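Local coordinates for cucumber basic protein (Cucumis sativus, PDB 2CBP) that carries a type 1 copper ion as a blue copper protein of the phytocyanin family and probably transfers electrons, at residues Asp28-Tyr34 with Gly64-Leu70; Glu16-Lys20 with Lys90-Asn94; Arg23-Gly27 with Lys69-Gly73. All blocks are in the same frame, centred on the assembly; numbering follows the deposited sequence.

Interaction 1 of 3, residues Asp28-Tyr34 with Gly64-Leu70; sequences DILLFNY and GRDQIKL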
ATOM      1  N   ASP A  28      13.498   1.785  -3.922  1.00 10.83           N
ATOM      2  CA  ASP A  28      13.015   0.385  -3.823  1.00 11.29           C
ATOM      3  C   ASP A  28      11.608   0.407  -4.471  1.00 11.32           C
ATOM      4  O   ASP A  28      10.966   1.465  -4.603  1.00 12.04           O
ATOM      5  CB  ASP A  28      13.014  -0.145  -2.420  1.00 11.00           C
ATOM      6  CG  ASP A  28      14.336  -0.593  -1.856  1.00 13.05           C
ATOM      7  OD1 ASP A  28      15.342  -0.598  -2.642  1.00 11.14           O
ATOM      8  OD2 ASP A  28      14.460  -0.967  -0.685  1.00 12.86           O
ATOM      9  N   ILE A  29      11.169  -0.763  -4.883  1.00 10.54           N
ATOM     10  CA  ILE A  29       9.880  -0.974  -5.519  1.00  8.12           C
ATOM     11  C   ILE A  29       9.001  -1.935  -4.713  1.00  6.83           C
ATOM     12  O   ILE A  29       9.431  -2.991  -4.259  1.00  7.71           O
ATOM     13  CB  ILE A  29      10.022  -1.575  -6.927  1.00 13.49           C
ATOM     14  CG1 ILE A  29      10.780  -0.584  -7.792  1.00 21.04           C
ATOM     15  CG2 ILE A  29       8.672  -1.880  -7.553  1.00  9.11           C
ATOM     16  CD1 ILE A  29      11.355  -1.168  -9.081  1.00 27.04           C
ATOM     17  N   LEU A  30       7.739  -1.508  -4.574  1.00  6.97           N
ATOM     18  CA  LEU A  30       6.731  -2.319  -3.902  1.00  5.64           C
ATOM     19  C   LEU A  30       5.855  -2.859  -5.066  1.00  5.50           C
ATOM     20  O   LEU A  30       5.435  -2.055  -5.906  1.00  7.43           O
ATOM     21  CB  LEU A  30       5.849  -1.593  -2.923  1.00  7.23           C
ATOM     22  CG  LEU A  30       6.507  -0.960  -1.704  1.00  4.90           C
ATOM     23  CD1 LEU A  30       5.439  -0.546  -0.731  1.00  8.13           C
ATOM     24  CD2 LEU A  30       7.504  -1.879  -1.072  1.00  9.25           C
ATOM     25  N   LEU A  31       5.688  -4.148  -5.048  1.00  5.89           N
ATOM     26  CA  LEU A  31       4.870  -4.843  -6.070  1.00  7.84           C
ATOM     27  C   LEU A  31       3.592  -5.358  -5.403  1.00  3.98           C
ATOM     28  O   LEU A  31       3.640  -6.165  -4.479  1.00  3.82           O
ATOM     29  CB  LEU A  31       5.674  -5.954  -6.700  0.50  6.87           C
ATOM     30  CG  LEU A  31       5.113  -6.606  -7.961  0.50  9.78           C
ATOM     31  CD1 LEU A  31       6.278  -7.103  -8.779  0.50  9.68           C
ATOM     32  CD2 LEU A  31       4.135  -7.710  -7.657  0.50 11.84           C
ATOM     33  N   PHE A  32       2.476  -4.871  -5.924  1.00  4.11           N
ATOM     34  CA  PHE A  32       1.138  -5.180  -5.436  1.00  2.16           C
ATOM     35  C   PHE A  32       0.366  -6.076  -6.406  1.00  3.86           C
ATOM     36  O   PHE A  32       0.063  -5.624  -7.515  1.00  6.19           O
ATOM     37  CB  PHE A  32       0.333  -3.870  -5.241  1.00  3.98           C
ATOM     38  CG  PHE A  32       0.829  -2.904  -4.202  1.00  4.22           C
ATOM     39  CD1 PHE A  32       1.851  -2.014  -4.477  1.00  5.45           C
ATOM     40  CD2 PHE A  32       0.235  -2.884  -2.928  1.00  8.79           C
ATOM     41  CE1 PHE A  32       2.318  -1.123  -3.510  1.00  3.40           C
ATOM     42  CE2 PHE A  32       0.673  -1.989  -1.947  1.00  7.71           C
ATOM     43  CZ  PHE A  32       1.716  -1.108  -2.258  1.00  3.57           C
ATOM     44  N   ASN A  33       0.065  -7.264  -5.909  1.00 10.40           N
ATOM     45  CA  ASN A  33      -0.696  -8.258  -6.672  1.00  8.01           C
ATOM     46  C   ASN A  33      -2.102  -8.437  -6.082  1.00  6.30           C
ATOM     47  O   ASN A  33      -2.194  -8.774  -4.880  1.00  4.09           O
ATOM     48  CB  ASN A  33      -0.020  -9.629  -6.665  1.00  8.02           C
ATOM     49  CG  ASN A  33       1.301  -9.708  -7.397  1.00  8.72           C
ATOM     50  OD1 ASN A  33       1.442  -9.220  -8.523  1.00 12.12           O
ATOM     51  ND2 ASN A  33       2.236 -10.358  -6.742  1.00 12.22           N
ATOM     52  N   TYR A  34      -3.090  -8.289  -6.946  1.00  5.91           N
ATOM     53  CA  TYR A  34      -4.489  -8.463  -6.515  1.00  6.02           C
ATOM     54  C   TYR A  34      -5.444  -8.475  -7.693  1.00  8.40           C
ATOM     55  O   TYR A  34      -5.075  -8.152  -8.845  1.00  5.20           O
ATOM     56  CB  TYR A  34      -4.863  -7.255  -5.560  1.00  4.95           C
ATOM     57  CG  TYR A  34      -4.662  -5.980  -6.317  1.00  2.25           C
ATOM     58  CD1 TYR A  34      -3.398  -5.374  -6.437  1.00  3.00           C
ATOM     59  CD2 TYR A  34      -5.745  -5.345  -6.966  1.00  3.68           C
ATOM     60  CE1 TYR A  34      -3.214  -4.238  -7.164  1.00  2.00           C
ATOM     61  CE2 TYR A  34      -5.554  -4.194  -7.700  1.00  5.18           C
ATOM     62  CZ  TYR A  34      -4.287  -3.624  -7.803  1.00  5.88           C
ATOM     63  OH  TYR A  34      -4.189  -2.488  -8.564  1.00  6.12           O
ATOM     64  N   GLY A  64      -3.603  -4.520 -11.031  1.00  7.63           N
ATOM     65  CA  GLY A  64      -3.626  -5.914 -10.542  1.00  8.93           C
ATOM     66  C   GLY A  64      -2.206  -6.442 -10.267  1.00  5.52           C
ATOM     67  O   GLY A  64      -1.994  -7.461  -9.621  1.00  7.14           O
ATOM     68  N   ARG A  65      -1.257  -5.681 -10.799  1.00  7.69           N
ATOM     69  CA  ARG A  65       0.184  -5.935 -10.646  1.00  7.40           C
ATOM     70  C   ARG A  65       0.960  -4.623 -10.703  1.00  9.57           C
ATOM     71  O   ARG A  65       1.730  -4.432 -11.660  1.00 10.45           O
ATOM     72  CB  ARG A  65       0.750  -6.876 -11.737  1.00 12.53           C
ATOM     73  CG  ARG A  65       2.082  -7.494 -11.360  1.00 22.00           C
ATOM     74  CD  ARG A  65       2.841  -8.121 -12.436  1.00 29.04           C
ATOM     75  NE  ARG A  65       2.545  -9.428 -12.882  1.00 35.86           N
ATOM     76  CZ  ARG A  65       2.086 -10.490 -12.237  1.00 37.70           C
ATOM     77  NH1 ARG A  65       1.792 -10.425 -10.947  1.00 39.68           N
ATOM     78  NH2 ARG A  65       1.905 -11.649 -12.889  1.00 35.67           N
ATOM     79  N   ASP A  66       0.747  -3.755  -9.734  1.00  9.98           N
ATOM     80  CA  ASP A  66       1.395  -2.450  -9.705  1.00  5.49           C
ATOM     81  C   ASP A  66       2.792  -2.510  -9.084  1.00  9.28           C
ATOM     82  O   ASP A  66       3.007  -3.180  -8.092  1.00  8.92           O
ATOM     83  CB  ASP A  66       0.569  -1.402  -8.953  1.00  7.88           C
ATOM     84  CG  ASP A  66      -0.900  -1.459  -9.336  1.00  8.20           C
ATOM     85  OD1 ASP A  66      -1.101  -1.233 -10.579  1.00  7.39           O
ATOM     86  OD2 ASP A  66      -1.740  -1.686  -8.495  1.00 11.08           O
ATOM     87  N   GLN A  67       3.682  -1.763  -9.740  1.00 10.08           N
ATOM     88  CA  GLN A  67       5.087  -1.627  -9.313  1.00 12.00           C
ATOM     89  C   GLN A  67       5.272  -0.158  -8.914  1.00  7.77           C
ATOM     90  O   GLN A  67       5.317   0.697  -9.799  1.00 11.54           O
ATOM     91  CB  GLN A  67       6.065  -2.036 -10.394  1.00 13.40           C
ATOM     92  CG  GLN A  67       6.092  -3.526 -10.647  1.00 23.11           C
ATOM     93  CD  GLN A  67       7.346  -4.025 -11.329  1.00 34.11           C
ATOM     94  OE1 GLN A  67       8.451  -4.003 -10.772  1.00 38.78           O
ATOM     95  NE2 GLN A  67       7.155  -4.504 -12.555  1.00 37.06           N
ATOM     96  N   ILE A  68       5.321   0.082  -7.623  1.00  9.01           N
ATOM     97  CA  ILE A  68       5.472   1.442  -7.074  1.00  9.17           C
ATOM     98  C   ILE A  68       6.832   1.677  -6.447  1.00  5.26           C
ATOM     99  O   ILE A  68       7.309   1.038  -5.524  1.00  6.12           O
ATOM    100  CB  ILE A  68       4.318   1.767  -6.104  1.00 12.08           C
ATOM    101  CG1 ILE A  68       3.020   1.537  -6.872  1.00 12.18           C
ATOM    102  CG2 ILE A  68       4.442   3.194  -5.640  1.00  9.99           C
ATOM    103  CD1 ILE A  68       1.719   1.608  -6.111  1.00 19.24           C
ATOM    104  N   LYS A  69       7.516   2.669  -7.036  1.00  5.59           N
ATOM    105  CA  LYS A  69       8.871   3.057  -6.626  1.00 12.69           C
ATOM    106  C   LYS A  69       8.709   4.016  -5.442  1.00 11.14           C
ATOM    107  O   LYS A  69       7.916   4.958  -5.492  1.00 12.40           O
ATOM    108  CB  LYS A  69       9.663   3.694  -7.738  0.50 10.95           C
ATOM    109  CG  LYS A  69      11.182   3.636  -7.655  0.50 18.60           C
ATOM    110  CD  LYS A  69      11.807   4.496  -8.759  0.50 21.53           C
ATOM    111  CE  LYS A  69      13.318   4.376  -8.776  0.50 26.25           C
ATOM    112  NZ  LYS A  69      13.892   4.647  -7.436  0.50 27.40           N
ATOM    113  N   LEU A  70       9.477   3.719  -4.412  1.00  9.29           N
ATOM    114  CA  LEU A  70       9.403   4.544  -3.213  1.00  7.79           C
ATOM    115  C   LEU A  70      10.322   5.755  -3.212  1.00 11.82           C
ATOM    116  O   LEU A  70      11.537   5.661  -3.446  1.00 13.85           O
ATOM    117  CB  LEU A  70       9.818   3.650  -2.048  1.00  8.00           C
ATOM    118  CG  LEU A  70       8.909   2.499  -1.658  1.00 10.55           C
ATOM    119  CD1 LEU A  70       9.506   1.816  -0.451  1.00 11.78           C
ATOM    120  CD2 LEU A  70       7.499   2.962  -1.377  1.00 13.74           C
TER
HETATM  121  O   HOH W   1      -0.687 -10.149 -10.281  1.00 26.18           O

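Interaction 2 of 3, residues Glu16-Lys20 with Lys90-Asn94; sequences ESWPK and KIAVN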
ATOM      1  N   GLU A  16      -1.315  -4.934   7.432  0.50 13.29           N
ATOM      2  CA  GLU A  16      -0.653  -3.775   8.031  0.50 14.88           C
ATOM      3  C   GLU A  16       0.689  -4.127   8.639  0.50 14.47           C
ATOM      4  O   GLU A  16       1.609  -3.299   8.750  0.50 17.33           O
ATOM      5  CB  GLU A  16      -1.562  -3.205   9.106  0.50 14.32           C
ATOM      6  CG  GLU A  16      -1.584  -1.735   9.452  0.50 17.83           C
ATOM      7  CD  GLU A  16      -2.694  -1.360  10.417  0.50 17.32           C
ATOM      8  OE1 GLU A  16      -3.735  -1.992  10.486  0.50 14.59           O
ATOM      9  OE2 GLU A  16      -2.389  -0.314  11.135  0.50 21.34           O
ATOM     10  N   SER A  17       0.802  -5.370   9.036  0.50 17.81           N
ATOM     11  CA  SER A  17       1.953  -5.982   9.677  0.50 18.86           C
ATOM     12  C   SER A  17       3.133  -6.335   8.800  0.50 17.20           C
ATOM     13  O   SER A  17       4.288  -6.441   9.290  0.50 13.05           O
ATOM     14  CB  SER A  17       1.375  -7.268  10.350  0.50 23.40           C
ATOM     15  OG  SER A  17       0.211  -7.663   9.601  0.50 26.09           O
ATOM     16  N   TRP A  18       2.874  -6.515   7.522  1.00 14.34           N
ATOM     17  CA  TRP A  18       3.851  -6.912   6.512  1.00 12.90           C
ATOM     18  C   TRP A  18       5.160  -6.141   6.543  1.00 11.91           C
ATOM     19  O   TRP A  18       6.244  -6.762   6.492  1.00 12.40           O
ATOM     20  CB  TRP A  18       3.211  -6.991   5.096  1.00  8.12           C
ATOM     21  CG  TRP A  18       4.252  -7.351   4.099  1.00  8.16           C
ATOM     22  CD1 TRP A  18       4.763  -8.573   3.782  1.00  7.61           C
ATOM     23  CD2 TRP A  18       4.975  -6.389   3.298  1.00  7.86           C
ATOM     24  NE1 TRP A  18       5.738  -8.440   2.815  1.00  6.92           N
ATOM     25  CE2 TRP A  18       5.894  -7.136   2.509  1.00  6.86           C
ATOM     26  CE3 TRP A  18       4.920  -5.019   3.179  1.00  6.11           C
ATOM     27  CZ2 TRP A  18       6.750  -6.520   1.599  1.00 10.38           C
ATOM     28  CZ3 TRP A  18       5.770  -4.413   2.259  1.00 10.28           C
ATOM     29  CH2 TRP A  18       6.658  -5.140   1.499  1.00  7.72           C
ATOM     30  N   PRO A  19       5.122  -4.834   6.641  1.00 13.92           N
ATOM     31  CA  PRO A  19       6.291  -3.970   6.677  1.00 16.99           C
ATOM     32  C   PRO A  19       7.229  -4.223   7.852  1.00 19.32           C
ATOM     33  O   PRO A  19       8.407  -3.857   7.794  1.00 17.56           O
ATOM     34  CB  PRO A  19       5.698  -2.550   6.793  1.00 17.19           C
ATOM     35  CG  PRO A  19       4.322  -2.658   6.126  1.00 13.82           C
ATOM     36  CD  PRO A  19       3.864  -4.014   6.690  1.00 10.49           C
ATOM     37  N   LYS A  20       6.688  -4.828   8.881  1.00 19.12           N
ATOM     38  CA  LYS A  20       7.417  -5.117  10.109  1.00 28.33           C
ATOM     39  C   LYS A  20       8.682  -5.922   9.837  1.00 29.65           C
ATOM     40  O   LYS A  20       8.674  -7.024   9.272  1.00 34.36           O
ATOM     41  CB  LYS A  20       6.541  -5.807  11.155  1.00 31.52           C
ATOM     42  CG  LYS A  20       7.237  -5.890  12.507  1.00 41.82           C
ATOM     43  CD  LYS A  20       6.627  -6.848  13.502  1.00 47.31           C
ATOM     44  CE  LYS A  20       7.550  -7.093  14.693  1.00 51.38           C
ATOM     45  NZ  LYS A  20       8.820  -7.749  14.260  1.00 53.25           N
ATOM     46  N   LYS A  90      -4.034  -1.876   4.479  1.00  5.67           N
ATOM     47  CA  LYS A  90      -3.220  -0.657   4.464  1.00  3.63           C
ATOM     48  C   LYS A  90      -1.817  -0.956   4.985  1.00  2.72           C
ATOM     49  O   LYS A  90      -1.635  -1.885   5.786  1.00  4.26           O
ATOM     50  CB  LYS A  90      -3.855   0.416   5.397  1.00  8.68           C
ATOM     51  CG  LYS A  90      -3.924  -0.091   6.815  1.00 10.96           C
ATOM     52  CD  LYS A  90      -4.053   0.864   7.931  1.00 21.65           C
ATOM     53  CE  LYS A  90      -5.227   1.765   7.953  1.00 20.59           C
ATOM     54  NZ  LYS A  90      -5.317   2.468   9.284  1.00 17.14           N
ATOM     55  N   ILE A  91      -0.853  -0.173   4.486  1.00  7.61           N
ATOM     56  CA  ILE A  91       0.539  -0.321   4.913  1.00  2.83           C
ATOM     57  C   ILE A  91       1.195   1.056   4.960  1.00  2.00           C
ATOM     58  O   ILE A  91       0.903   1.987   4.206  1.00  2.66           O
ATOM     59  CB  ILE A  91       1.424  -1.254   4.102  1.00  6.67           C
ATOM     60  CG1 ILE A  91       1.415  -0.837   2.647  1.00  8.14           C
ATOM     61  CG2 ILE A  91       1.024  -2.713   4.284  1.00  6.74           C
ATOM     62  CD1 ILE A  91       2.383  -1.533   1.682  1.00  9.06           C
ATOM     63  N   ALA A  92       2.149   1.107   5.898  1.00  5.14           N
ATOM     64  CA  ALA A  92       2.950   2.334   6.066  1.00  6.35           C
ATOM     65  C   ALA A  92       4.432   1.867   5.967  1.00  6.04           C
ATOM     66  O   ALA A  92       4.794   0.894   6.602  1.00  5.05           O
ATOM     67  CB  ALA A  92       2.651   3.066   7.334  1.00  8.08           C
ATOM     68  N   VAL A  93       5.184   2.633   5.168  1.00  6.52           N
ATOM     69  CA  VAL A  93       6.617   2.319   5.001  1.00  4.11           C
ATOM     70  C   VAL A  93       7.440   3.607   5.100  1.00  2.58           C
ATOM     71  O   VAL A  93       6.942   4.719   4.859  1.00  5.17           O
ATOM     72  CB  VAL A  93       6.852   1.556   3.688  1.00  8.39           C
ATOM     73  CG1 VAL A  93       5.896   0.389   3.475  1.00  7.15           C
ATOM     74  CG2 VAL A  93       6.824   2.466   2.472  1.00 10.36           C
ATOM     75  N   ASN A  94       8.700   3.402   5.433  1.00  4.85           N
ATOM     76  CA  ASN A  94       9.672   4.516   5.521  1.00  3.78           C
ATOM     77  C   ASN A  94      10.894   4.099   4.669  1.00  6.58           C
ATOM     78  O   ASN A  94      11.434   3.024   4.948  1.00  8.54           O
ATOM     79  CB  ASN A  94      10.085   4.876   6.934  1.00  6.29           C
ATOM     80  CG  ASN A  94      10.995   6.128   6.900  1.00  4.82           C
ATOM     81  OD1 ASN A  94      10.581   7.175   6.414  1.00  8.39           O
ATOM     82  ND2 ASN A  94      12.194   5.980   7.444  1.00  6.20           N
TER
HETATM   83  O   HOH W   2       1.865  -0.751   8.263  1.00  7.94           O
HETATM   84  O   HOH W   3      -4.069   2.605  11.728  1.00 41.65           O

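Interaction 3 of 3, residues Arg23-Gly27 with Lys69-Gly73; sequences RFRAG and KLPKG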
ATOM      1  N   ARG A  23      13.581  -3.090   5.945  1.00 24.83           N
ATOM      2  CA  ARG A  23      14.323  -1.812   5.840  1.00 24.32           C
ATOM      3  C   ARG A  23      14.315  -1.414   4.375  1.00 19.99           C
ATOM      4  O   ARG A  23      14.974  -2.067   3.543  1.00 22.44           O
ATOM      5  CB  ARG A  23      15.731  -1.925   6.418  1.00 29.75           C
ATOM      6  N   PHE A  24      13.551  -0.365   4.107  1.00 13.88           N
ATOM      7  CA  PHE A  24      13.415   0.131   2.733  1.00 11.36           C
ATOM      8  C   PHE A  24      14.365   1.292   2.458  1.00 10.94           C
ATOM      9  O   PHE A  24      14.746   2.053   3.355  1.00 14.55           O
ATOM     10  CB  PHE A  24      11.940   0.490   2.426  1.00 10.00           C
ATOM     11  CG  PHE A  24      10.952  -0.621   2.700  1.00  9.03           C
ATOM     12  CD1 PHE A  24      10.768  -1.647   1.763  1.00 10.20           C
ATOM     13  CD2 PHE A  24      10.221  -0.649   3.874  1.00 11.12           C
ATOM     14  CE1 PHE A  24       9.876  -2.691   2.023  1.00 12.03           C
ATOM     15  CE2 PHE A  24       9.302  -1.676   4.145  1.00 13.91           C
ATOM     16  CZ  PHE A  24       9.138  -2.694   3.215  1.00 10.28           C
ATOM     17  N   ARG A  25      14.709   1.408   1.194  1.00  9.90           N
ATOM     18  CA  ARG A  25      15.580   2.461   0.683  1.00 14.98           C
ATOM     19  C   ARG A  25      14.841   3.209  -0.426  1.00 14.44           C
ATOM     20  O   ARG A  25      14.017   2.603  -1.125  1.00 15.60           O
ATOM     21  CB  ARG A  25      16.888   1.959   0.105  1.00 18.72           C
ATOM     22  CG  ARG A  25      18.004   1.701   1.083  1.00 29.03           C
ATOM     23  CD  ARG A  25      19.240   1.281   0.366  1.00 41.64           C
ATOM     24  NE  ARG A  25      19.763   2.170  -0.630  1.00 52.29           N
ATOM     25  CZ  ARG A  25      19.646   2.261  -1.944  1.00 56.68           C
ATOM     26  NH1 ARG A  25      18.917   1.426  -2.687  1.00 57.83           N
ATOM     27  NH2 ARG A  25      20.297   3.240  -2.610  1.00 57.86           N
ATOM     28  N   ALA A  26      15.173   4.485  -0.533  1.00 13.47           N
ATOM     29  CA  ALA A  26      14.543   5.300  -1.605  1.00 14.40           C
ATOM     30  C   ALA A  26      14.905   4.558  -2.908  1.00 17.63           C
ATOM     31  O   ALA A  26      16.058   4.089  -3.049  1.00 12.48           O
ATOM     32  CB  ALA A  26      15.072   6.700  -1.610  1.00 15.70           C
ATOM     33  N   GLY A  27      13.930   4.468  -3.794  1.00 12.93           N
ATOM     34  CA  GLY A  27      14.146   3.803  -5.071  1.00 13.70           C
ATOM     35  C   GLY A  27      13.700   2.357  -5.087  1.00 12.59           C
ATOM     36  O   GLY A  27      13.558   1.792  -6.191  1.00 12.28           O
ATOM     37  N   LYS A  69       7.516   2.669  -7.036  1.00  5.59           N
ATOM     38  CA  LYS A  69       8.871   3.057  -6.626  1.00 12.69           C
ATOM     39  C   LYS A  69       8.709   4.016  -5.442  1.00 11.14           C
ATOM     40  O   LYS A  69       7.916   4.958  -5.492  1.00 12.40           O
ATOM     41  CB  LYS A  69       9.663   3.694  -7.738  0.50 10.95           C
ATOM     42  CG  LYS A  69      11.182   3.636  -7.655  0.50 18.60           C
ATOM     43  CD  LYS A  69      11.807   4.496  -8.759  0.50 21.53           C
ATOM     44  CE  LYS A  69      13.318   4.376  -8.776  0.50 26.25           C
ATOM     45  NZ  LYS A  69      13.892   4.647  -7.436  0.50 27.40           N
ATOM     46  N   LEU A  70       9.477   3.719  -4.412  1.00  9.29           N
ATOM     47  CA  LEU A  70       9.403   4.544  -3.213  1.00  7.79           C
ATOM     48  C   LEU A  70      10.322   5.755  -3.212  1.00 11.82           C
ATOM     49  O   LEU A  70      11.537   5.661  -3.446  1.00 13.85           O
ATOM     50  CB  LEU A  70       9.818   3.650  -2.048  1.00  8.00           C
ATOM     51  CG  LEU A  70       8.909   2.499  -1.658  1.00 10.55           C
ATOM     52  CD1 LEU A  70       9.506   1.816  -0.451  1.00 11.78           C
ATOM     53  CD2 LEU A  70       7.499   2.962  -1.377  1.00 13.74           C
ATOM     54  N   PRO A  71       9.716   6.885  -2.898  1.00 13.70           N
ATOM     55  CA  PRO A  71      10.452   8.150  -2.733  1.00 11.10           C
ATOM     56  C   PRO A  71      11.110   8.075  -1.349  1.00 10.46           C
ATOM     57  O   PRO A  71      10.772   7.195  -0.487  1.00  8.96           O
ATOM     58  CB  PRO A  71       9.364   9.190  -2.832  1.00 11.79           C
ATOM     59  CG  PRO A  71       8.118   8.545  -2.248  1.00 15.21           C
ATOM     60  CD  PRO A  71       8.279   7.070  -2.579  1.00 11.74           C
ATOM     61  N   LYS A  72      12.020   8.970  -1.086  1.00 12.60           N
ATOM     62  CA  LYS A  72      12.713   9.047   0.220  1.00 12.31           C
ATOM     63  C   LYS A  72      11.627   9.477   1.232  1.00 12.53           C
ATOM     64  O   LYS A  72      10.825  10.362   0.910  1.00 13.11           O
ATOM     65  CB  LYS A  72      13.807  10.081   0.210  1.00 21.24           C
ATOM     66  CG  LYS A  72      15.105   9.833   0.892  1.00 30.34           C
ATOM     67  CD  LYS A  72      15.281  10.379   2.297  1.00 38.32           C
ATOM     68  CE  LYS A  72      16.332   9.578   3.032  1.00 45.61           C
ATOM     69  NZ  LYS A  72      16.458   9.713   4.483  1.00 44.09           N
ATOM     70  N   GLY A  73      11.642   8.852   2.390  1.00 11.54           N
ATOM     71  CA  GLY A  73      10.689   9.182   3.445  1.00  9.71           C
ATOM     72  C   GLY A  73       9.522   8.235   3.566  1.00  3.90           C
ATOM     73  O   GLY A  73       9.541   7.073   3.158  1.00  5.98           O
TER

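Interaction 1 of 3, residues Asp28-Tyr34 with Gly64-Leu70
Y34 and D66 meet at one end of an antiparallel strand pair in the cupredoxin fold. Y34 OH donates to D66 OD2 at 2.6 Å, using the syn lone pair of the carboxylate. The ring and carboxylate planes are 45° apart. S63 OG bonds the other oxygen, D66 OD1, and this buried acid has a partner on each oxygen. G64 N gives Y34 OH a weak bond of 3.2 Å. The hydroxyl thus donates to one residue and accepts from another. Y34 CG sits between its backbone N and carbonyl carbon (chi1 58°), which brings a ring face against G64 CA. That carbon lies 3.8 Å from the Y34 ring centroid, as a CH-pi contact. W11 meets the same ring edge-to-face.

Along strands 29-33 and 65-69 the backbone is satisfied in pairs. L30 N donates to I68 O at 2.8 Å, and I68 N returns a bond to L30 O at 2.7 Å. F32 and D66 are paired in the same way, though the bond from D66 N to F32 O is the more bent. Beyond the strand ends, L70 N bonds D28 O and Y34 N bonds G64 O. D66 sits at the end of an inner face otherwise lined by L30, F32 and I68, where F32 CE1 packs on I68 CD1 at 3.8 Å. On the outer face R65 NH1 makes a weak bond to N33 OD1. A water lies within donating distance of N33 OD1 and G64 O, though it may not serve both at once.

With an alanine in place of Y34, D66 OD2 would probably lose its hydroxyl mate and a gap would open beside G64. Y34, whose side chain is about 7 Å from the copper ion and touches H39, ties D66 down. Two donors would probably stabilise the charged form of this acid.

Interaction 2 of 3, residues Glu16-Lys20 with Lys90-Asn94
P19 packs against I91, its CG 3.8 Å from I91 CG2. The two side chains meet at a slant. P19 CB also lies 3.6 Å from A92 O. V93 CG1 is a looser neighbour of P19 CG. I91 has CG1 between its backbone N and carbonyl carbon (chi1 56°), which leaves CG2 to face the proline. I91 CD1 comes within 4.5 Å of W18 CZ3. The aliphatic parts of E16 and K90 run alongside each other, pointing the same way, with E16 CD 3.6 Å from K90 CD.

No direct hydrogen bond joins the two segments. A water donates to E16 O at 2.6 Å and accepts from A92 N at 3.0 Å. E16 CA makes a CA-H...O contact with K90 O at 3.1 Å. K90 NZ bonds F49 O, makes a cation-pi contact with the F49 ring, and donates to a second water that bonds E16 OE2 weakly. The two charges are near but form no salt bridge. S17 to K20 form a type I beta turn, closed by K20 N to S17 O.

Strand 90-95 is an outermost strand of the four-stranded sheet, paired with strand 73-78. I91 also touches L30 and F32 of strand 29-33. Segment 16-20 thus lies beside this edge strand, where the two sheets of the sandwich face each other.

Interaction 3 of 3, residues Arg23-Gly27 with Lys69-Gly73
L70 reaches F24 through its first torsion, with CG opposite its own carbonyl carbon (chi1 -67°). L70 CD1 then rests 4.0 Å from F24 CB. F24 CG lies likewise opposite its carbonyl carbon (chi1 -54°), which turns the ring toward L30. This is a meeting of two loops of the cupredoxin beta-sandwich, away from the copper site. A26 and G27 have the backbone angles of the central residues of a type II beta turn. Loop 23-27 leads into strand 29-33. Loop 69-73 crosses from strand 65-69 in one sheet to strand 73-78 in the other.

F24 and L70 both touch V93 and L30, so the pair is part of the interior. Y3 meets the F24 ring edge-to-face. Nearer the surface, A26 CB packs on K72 CA at 3.8 Å.

At the positive phi of G27 (96°) a CB would collide with the carbonyl oxygen of A26, so a residue without one fits here. K69 has two conformers; in one, NZ is only weakly bonded to G27 O, and it lies too close to G27 CA to be trusted. The firm link is in the backbone. G27 N donates to L70 O at 2.7 Å, nearly straight and in the carbonyl plane.

Interactions 1 and 3 end on the same residues, K69 and L70. Interaction 1 is the regular strand ladder, and interaction 3 continues it into the loops at one end. Interaction 2 joins a turn to an edge strand of the other sheet. Its I91 CD1 packs on L30 and F32 of interaction 1, and W18 packs on F24 of interaction 3. The centres of interactions 1 and 2 lie about 8 Å from the chain centre, that of interaction 3 about 13 Å, so interaction 3 is the most peripheral. Interaction 1 has many direct bonds and a buried acid bonded to a tyrosine near the copper. Interaction 2 relies on packing and bridging water. Interaction 3 has one strong backbone bond.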